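Side-chain contacts in Rho GTPase-activating protein 27 (Homo sapiens, PDB 3PP2), which probably stimulates GTP hydrolysis by the Rho-type GTPases CDC42 and RAC1, turning them to the inactive GDP-bound state, and may take part in clathrin-mediated endocytosis: residues L14-T19 and T65-V70; S34-E39 and S112-A117. All blocks are in the same frame, centred on the assembly; numbering follows the deposited sequence.

Contact 1. Residues L14-T19 and T65-V70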
loop_
_atom_site.group_PDB
_atom_site.type_symbol
_atom_site.label_atom_id
_atom_site.label_comp_id
_atom_site.label_asym_id
_atom_site.label_seq_id
_atom_site.Cartn_x
_atom_site.Cartn_y
_atom_site.Cartn_z
ATOM N N LEU A 14 -9.287 6.770 -8.944
ATOM C CA LEU A 14 -10.005 5.752 -8.198
ATOM C C LEU A 14 -11.096 5.150 -9.061
ATOM O O LEU A 14 -11.631 5.798 -9.967
ATOM C CB LEU A 14 -10.656 6.317 -6.926
ATOM C CG LEU A 14 -9.680 6.803 -5.861
ATOM C CD1 LEU A 14 -10.421 7.554 -4.750
ATOM C CD2 LEU A 14 -8.858 5.655 -5.315
ATOM N N HIS A 15 -11.492 3.932 -8.720
ATOM C CA HIS A 15 -12.684 3.322 -9.275
ATOM C C HIS A 15 -13.878 3.708 -8.410
ATOM O O HIS A 15 -13.803 3.760 -7.175
ATOM C CB HIS A 15 -12.527 1.837 -9.366
ATOM C CG HIS A 15 -11.457 1.433 -10.298
ATOM N ND1 HIS A 15 -11.711 0.973 -11.559
ATOM C CD2 HIS A 15 -10.117 1.374 -10.126
ATOM C CE1 HIS A 15 -10.564 0.670 -12.144
ATOM N NE2 HIS A 15 -9.577 0.927 -11.301
ATOM N N ARG A 16 -14.991 3.999 -9.048
ATOM C CA ARG A 16 -16.210 4.343 -8.305
ATOM C C ARG A 16 -17.450 4.024 -9.085
ATOM O O ARG A 16 -17.441 4.058 -10.333
ATOM C CB ARG A 16 -16.189 5.824 -7.898
ATOM C CG ARG A 16 -16.569 6.828 -8.957
ATOM C CD ARG A 16 -15.583 6.865 -10.067
ATOM N NE ARG A 16 -15.810 7.929 -11.037
ATOM C CZ ARG A 16 -16.754 7.906 -11.945
ATOM N NH1 ARG A 16 -16.853 8.920 -12.825
ATOM N NH2 ARG A 16 -17.585 6.865 -12.006
ATOM N N THR A 17 -18.531 3.771 -8.352
ATOM C CA THR A 17 -19.854 3.681 -8.935
ATOM C C THR A 17 -20.851 4.302 -7.966
ATOM O O THR A 17 -20.726 4.143 -6.748
ATOM C CB THR A 17 -20.266 2.203 -9.201
ATOM O OG1 THR A 17 -21.573 2.175 -9.778
ATOM C CG2 THR A 17 -20.232 1.275 -7.964
ATOM N N LYS A 18 -21.868 4.930 -8.513
ATOM C CA LYS A 18 -23.023 5.319 -7.739
ATOM C C LYS A 18 -23.850 4.062 -7.525
ATOM O O LYS A 18 -23.875 3.150 -8.386
ATOM C CB LYS A 18 -23.830 6.388 -8.479
ATOM C CG LYS A 18 -24.906 7.048 -7.664
ATOM C CD LYS A 18 -25.475 8.285 -8.407
ATOM C CE LYS A 18 -26.518 8.997 -7.563
ATOM N NZ LYS A 18 -27.077 10.131 -8.381
ATOM N N THR A 19 -24.419 3.944 -6.324
ATOM C CA THR A 19 -25.273 2.798 -5.975
ATOM C C THR A 19 -26.672 3.203 -5.486
ATOM O O THR A 19 -27.571 2.379 -5.495
ATOM C CB THR A 19 -24.614 1.929 -4.904
ATOM O OG1 THR A 19 -24.214 2.773 -3.814
ATOM C CG2 THR A 19 -23.404 1.203 -5.485
ATOM N N THR A 65 -14.870 17.808 -16.635
ATOM C CA THR A 65 -16.179 18.066 -16.042
ATOM C C THR A 65 -16.430 17.087 -14.900
ATOM O O THR A 65 -16.296 15.882 -15.081
ATOM C CB THR A 65 -17.324 17.967 -17.083
ATOM O OG1 THR A 65 -17.145 19.011 -18.043
ATOM C CG2 THR A 65 -18.719 18.133 -16.439
ATOM N N PRO A 66 -16.819 17.589 -13.733
ATOM C CA PRO A 66 -17.273 16.677 -12.688
ATOM C C PRO A 66 -18.443 15.802 -13.112
ATOM O O PRO A 66 -19.399 16.284 -13.804
ATOM C CB PRO A 66 -17.682 17.605 -11.545
ATOM C CG PRO A 66 -16.980 18.827 -11.803
ATOM C CD PRO A 66 -16.934 18.982 -13.288
ATOM N N GLU A 67 -18.387 14.545 -12.709
ATOM C CA GLU A 67 -19.521 13.649 -12.869
ATOM C C GLU A 67 -20.378 13.556 -11.618
ATOM O O GLU A 67 -21.611 13.663 -11.721
ATOM C CB GLU A 67 -19.074 12.238 -13.291
ATOM C CG GLU A 67 -20.289 11.374 -13.603
ATOM C CD GLU A 67 -20.059 10.156 -14.433
ATOM O OE1 GLU A 67 -18.908 9.703 -14.538
ATOM O OE2 GLU A 67 -21.077 9.638 -14.980
ATOM N N TYR A 68 -19.723 13.342 -10.470
ATOM C CA TYR A 68 -20.416 13.215 -9.174
ATOM C C TYR A 68 -19.680 14.092 -8.163
ATOM O O TYR A 68 -18.444 14.057 -8.075
ATOM C CB TYR A 68 -20.390 11.778 -8.658
ATOM C CG TYR A 68 -20.931 10.736 -9.583
ATOM C CD1 TYR A 68 -22.243 10.759 -9.999
ATOM C CD2 TYR A 68 -20.143 9.705 -10.046
ATOM C CE1 TYR A 68 -22.748 9.797 -10.863
ATOM C CE2 TYR A 68 -20.666 8.727 -10.895
ATOM C CZ TYR A 68 -21.974 8.787 -11.296
ATOM O OH TYR A 68 -22.472 7.822 -12.176
ATOM N N THR A 69 -20.429 14.903 -7.427
ATOM C CA THR A 69 -19.850 15.698 -6.349
ATOM C C THR A 69 -20.525 15.241 -5.060
ATOM O O THR A 69 -21.777 15.153 -4.975
ATOM C CB THR A 69 -20.010 17.180 -6.629
ATOM O OG1 THR A 69 -19.423 17.496 -7.905
ATOM C CG2 THR A 69 -19.390 18.055 -5.516
ATOM N N VAL A 70 -19.730 14.977 -4.059
ATOM C CA VAL A 70 -20.262 14.554 -2.803
ATOM C C VAL A 70 -19.790 15.517 -1.721
ATOM O O VAL A 70 -18.606 15.598 -1.428
ATOM C CB VAL A 70 -19.840 13.114 -2.450
ATOM C CG1 VAL A 70 -20.546 12.709 -1.174
ATOM C CG2 VAL A 70 -20.081 12.157 -3.671
HETATM O O HOH W 1 -21.841 5.132 -11.364
#
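Arg16 reaches from the first strand of the pleckstrin homology (PH) fold, 10-21, to Glu67 and Tyr68 of strand 66-71, which both face Phe45 of strand 42-46 as a classic beta bulge. The two strands do not pair directly; 66-71 pairs with 42-46, and side chains bridge the interval. With CG lodged between the backbone N and the carbonyl carbon (chi1 80°) and a bend at chi2, the Arg16 chain carries its guanidinium over to the bulge. Arg16 NH1 donates to Glu67 OE1 at 2.8 Å in a salt bridge with an N-H...O angle of 153°. The oxygen lies near the guanidinium plane but is approached on its anti side, out of the carboxylate plane. NH1 also bonds Phe46 O and NE bonds Ser34 OG, so three hydrogen bonds hold the guanidinium. The CD2-CE2 side of Tyr68 stands over the rim of one guanidinium face, while Arg16 NH2 meets the ring edge at Tyr68 CE2, 3.8 Å away; the planes stand 67° apart. An alanine at Arg16 would remove the guanidinium, and Glu67 would probably lose its charge partner while the Tyr68 ring edge lost a neighbour.

Thr17 turns its side chain away from 65-70, and Thr17 OG1 donates to Lys18 O at 2.9 Å. Lys18 returns to the contact: its extended chain passes Tyr68, with Lys18 CB 4.1 Å from Tyr68 CZ and Lys18 CD 4.0 Å from Tyr68 CE1, while NZ continues to a salt bridge with Asp21. A water accepts from Lys18 N at 2.9 Å and hydrogen-bonds Tyr68 OH, joining backbone to phenol. Within the bulge, Glu67 CG sits over the centre of the Tyr68 ring, 3.7 Å above its plane.

Contact 2. Residues S34-E39 and S112-A117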
loop_
_atom_site.group_PDB
_atom_site.type_symbol
_atom_site.label_atom_id
_atom_site.label_comp_id
_atom_site.label_asym_id
_atom_site.label_seq_id
_atom_site.Cartn_x
_atom_site.Cartn_y
_atom_site.Cartn_z
ATOM N N SER A 34 -11.845 7.173 -12.512
ATOM C CA SER A 34 -11.725 8.595 -12.777
ATOM C C SER A 34 -10.792 9.294 -11.869
ATOM O O SER A 34 -10.558 8.844 -10.735
ATOM C CB SER A 34 -13.089 9.291 -12.680
ATOM O OG SER A 34 -13.523 9.465 -11.352
ATOM N N TRP A 35 -10.257 10.401 -12.348
ATOM C CA TRP A 35 -9.659 11.365 -11.459
ATOM C C TRP A 35 -10.685 11.756 -10.392
ATOM O O TRP A 35 -11.897 11.847 -10.648
ATOM C CB TRP A 35 -9.231 12.598 -12.255
ATOM C CG TRP A 35 -8.395 13.591 -11.550
ATOM C CD1 TRP A 35 -8.692 14.886 -11.307
ATOM C CD2 TRP A 35 -7.100 13.349 -10.992
ATOM N NE1 TRP A 35 -7.647 15.479 -10.624
ATOM C CE2 TRP A 35 -6.656 14.548 -10.430
ATOM C CE3 TRP A 35 -6.267 12.226 -10.937
ATOM C CZ2 TRP A 35 -5.411 14.663 -9.812
ATOM C CZ3 TRP A 35 -5.016 12.336 -10.289
ATOM C CH2 TRP A 35 -4.611 13.543 -9.765
ATOM N N THR A 36 -10.170 11.950 -9.187
ATOM C CA THR A 36 -10.940 12.214 -7.982
ATOM C C THR A 36 -10.182 13.259 -7.206
ATOM O O THR A 36 -8.966 13.145 -7.038
ATOM C CB THR A 36 -11.087 10.922 -7.138
ATOM O OG1 THR A 36 -11.664 9.886 -7.950
ATOM C CG2 THR A 36 -11.977 11.123 -5.911
ATOM N N VAL A 37 -10.891 14.265 -6.719
ATOM C CA VAL A 37 -10.310 15.322 -5.911
ATOM C C VAL A 37 -11.102 15.531 -4.640
ATOM O O VAL A 37 -12.306 15.675 -4.676
ATOM C CB VAL A 37 -10.255 16.668 -6.678
ATOM C CG1 VAL A 37 -9.766 17.854 -5.804
ATOM C CG2 VAL A 37 -9.362 16.490 -7.946
ATOM N N LEU A 38 -10.398 15.495 -3.524
ATOM C CA LEU A 38 -10.929 15.903 -2.229
ATOM C C LEU A 38 -10.340 17.245 -1.862
ATOM O O LEU A 38 -9.131 17.392 -1.747
ATOM C CB LEU A 38 -10.545 14.873 -1.176
ATOM C CG LEU A 38 -10.937 15.180 0.262
ATOM C CD1 LEU A 38 -12.430 15.265 0.405
ATOM C CD2 LEU A 38 -10.334 14.129 1.174
ATOM N N GLU A 39 -11.198 18.254 -1.715
ATOM C CA GLU A 39 -10.737 19.609 -1.385
ATOM C C GLU A 39 -11.829 20.281 -0.585
ATOM O O GLU A 39 -12.983 20.234 -0.981
ATOM C CB GLU A 39 -10.458 20.385 -2.695
ATOM C CG GLU A 39 -9.840 21.746 -2.543
ATOM C CD GLU A 39 -9.260 22.284 -3.875
ATOM O OE1 GLU A 39 -9.355 21.590 -4.936
ATOM O OE2 GLU A 39 -8.709 23.414 -3.856
ATOM N N SER A 112 -6.892 2.815 1.925
ATOM C CA SER A 112 -6.832 3.221 3.344
ATOM C C SER A 112 -6.463 4.687 3.490
ATOM O O SER A 112 -7.010 5.397 4.323
ATOM C CB SER A 112 -5.861 2.316 4.093
ATOM O OG SER A 112 -5.766 2.694 5.454
ATOM N N THR A 113 -5.514 5.141 2.675
ATOM C CA THR A 113 -5.131 6.540 2.735
ATOM C C THR A 113 -6.296 7.461 2.287
ATOM O O THR A 113 -6.470 8.551 2.841
ATOM C CB THR A 113 -3.843 6.863 1.962
ATOM O OG1 THR A 113 -4.035 6.639 0.557
ATOM C CG2 THR A 113 -2.654 6.010 2.520
ATOM N N TRP A 114 -7.064 7.041 1.306
ATOM C CA TRP A 114 -8.273 7.780 0.940
ATOM C C TRP A 114 -9.343 7.755 2.023
ATOM O O TRP A 114 -10.015 8.752 2.261
ATOM C CB TRP A 114 -8.847 7.297 -0.403
ATOM C CG TRP A 114 -8.199 7.955 -1.573
ATOM C CD1 TRP A 114 -7.177 7.486 -2.327
ATOM C CD2 TRP A 114 -8.564 9.208 -2.127
ATOM N NE1 TRP A 114 -6.864 8.366 -3.324
ATOM C CE2 TRP A 114 -7.700 9.435 -3.240
ATOM C CE3 TRP A 114 -9.549 10.156 -1.826
ATOM C CZ2 TRP A 114 -7.798 10.555 -4.040
ATOM C CZ3 TRP A 114 -9.631 11.287 -2.640
ATOM C CH2 TRP A 114 -8.763 11.471 -3.720
ATOM N N HIS A 115 -9.513 6.625 2.688
ATOM C CA HIS A 115 -10.413 6.571 3.798
ATOM C C HIS A 115 -10.046 7.603 4.834
ATOM O O HIS A 115 -10.904 8.342 5.310
ATOM C CB HIS A 115 -10.402 5.149 4.390
ATOM C CG HIS A 115 -11.267 4.987 5.583
ATOM N ND1 HIS A 115 -10.937 5.514 6.808
ATOM C CD2 HIS A 115 -12.473 4.390 5.740
ATOM C CE1 HIS A 115 -11.919 5.269 7.659
ATOM N NE2 HIS A 115 -12.845 4.553 7.049
ATOM N N LYS A 116 -8.761 7.682 5.179
ATOM C CA LYS A 116 -8.289 8.659 6.164
ATOM C C LYS A 116 -8.617 10.091 5.765
ATOM O O LYS A 116 -9.099 10.878 6.567
ATOM C CB LYS A 116 -6.784 8.497 6.390
ATOM C CG LYS A 116 -6.244 9.270 7.570
ATOM C CD LYS A 116 -4.741 8.959 7.764
ATOM C CE LYS A 116 -4.179 9.733 8.964
ATOM N NZ LYS A 116 -2.731 9.638 8.986
ATOM N N ALA A 117 -8.391 10.407 4.495
ATOM C CA ALA A 117 -8.617 11.770 4.009
ATOM C C ALA A 117 -10.110 12.089 4.026
ATOM O O ALA A 117 -10.528 13.192 4.431
ATOM C CB ALA A 117 -7.978 11.962 2.631
#
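Trp114 of the C-terminal helix inserts its indole against Thr36 and Leu38 of strand 32-39, at the place of the hallmark tryptophan of PH domains, whose helix closes one end of the beta-barrel. The local axes of strand and helix run 10.8 Å apart at 35°, a gap spanned by side chains.

Apolar contacts dominate. The bond from CA to CB of Trp114 does not aim at the strand; chi1 of -85° and a ring turned roughly crosswise bring the six-membered part of the indole there. Trp114 CH2 lies 3.9 Å from Thr36 CG2, and Trp114 CZ3 lies 4.0 Å from Leu38 CB. One helical turn later Ala117 meets the far end of Leu38: the isobutyl group, its CG anti to the backbone N (chi1 176°), sends Leu38 CD2 to 3.5 Å from Ala117 CB. Leu14 and Leu43 add to the packing round the indole, and Lys10 makes a cation-pi contact with it.

Carbon atoms also meet backbone oxygens. Trp114 CH2 comes edge-on, near the ring plane, to Thr36 O at 3.7 Å, and Leu38 CD2 touches Ala117 O at 3.4 Å.

No hydrogen bond crosses to the helix; Thr36 OG1 instead donates to Ser34 O at 3.2 Å, from above the carbonyl plane. With the hydroxyl bonded there, Thr36 presents its methyl to the indole. Trp35 packs edge-to-face with Trp35 of a second subunit, and His115 meets His115 of a third subunit in the same manner, so both elements also contribute to the assembly.

The junction between 34-39 and 112-117 therefore depends on shape and burial: the indole packs on the threonine methyl and the leucine CB, and the leucine branch on the alanine methyl.

From the N terminus, strand 10-21 supplies the first half of contact 1 and strand 32-39, its antiparallel neighbour, the first half of contact 2. The chain then passes through 42-46 to 66-71, where contact 1 closes a loop of 45 intervening residues. It runs on through 76-79, 90-94 and 100-104 to helix 108-122, where contact 2 closes its own, longer loop of 72. The segments alternate, so the two loops cross. Contact 1 ties strand 10-21 to 66-71; contact 2 ties 32-39 to helix 108-122. They meet where strands 10-21 and 32-39 adjoin: Leu14 of the first contact packs on Trp114 of the second.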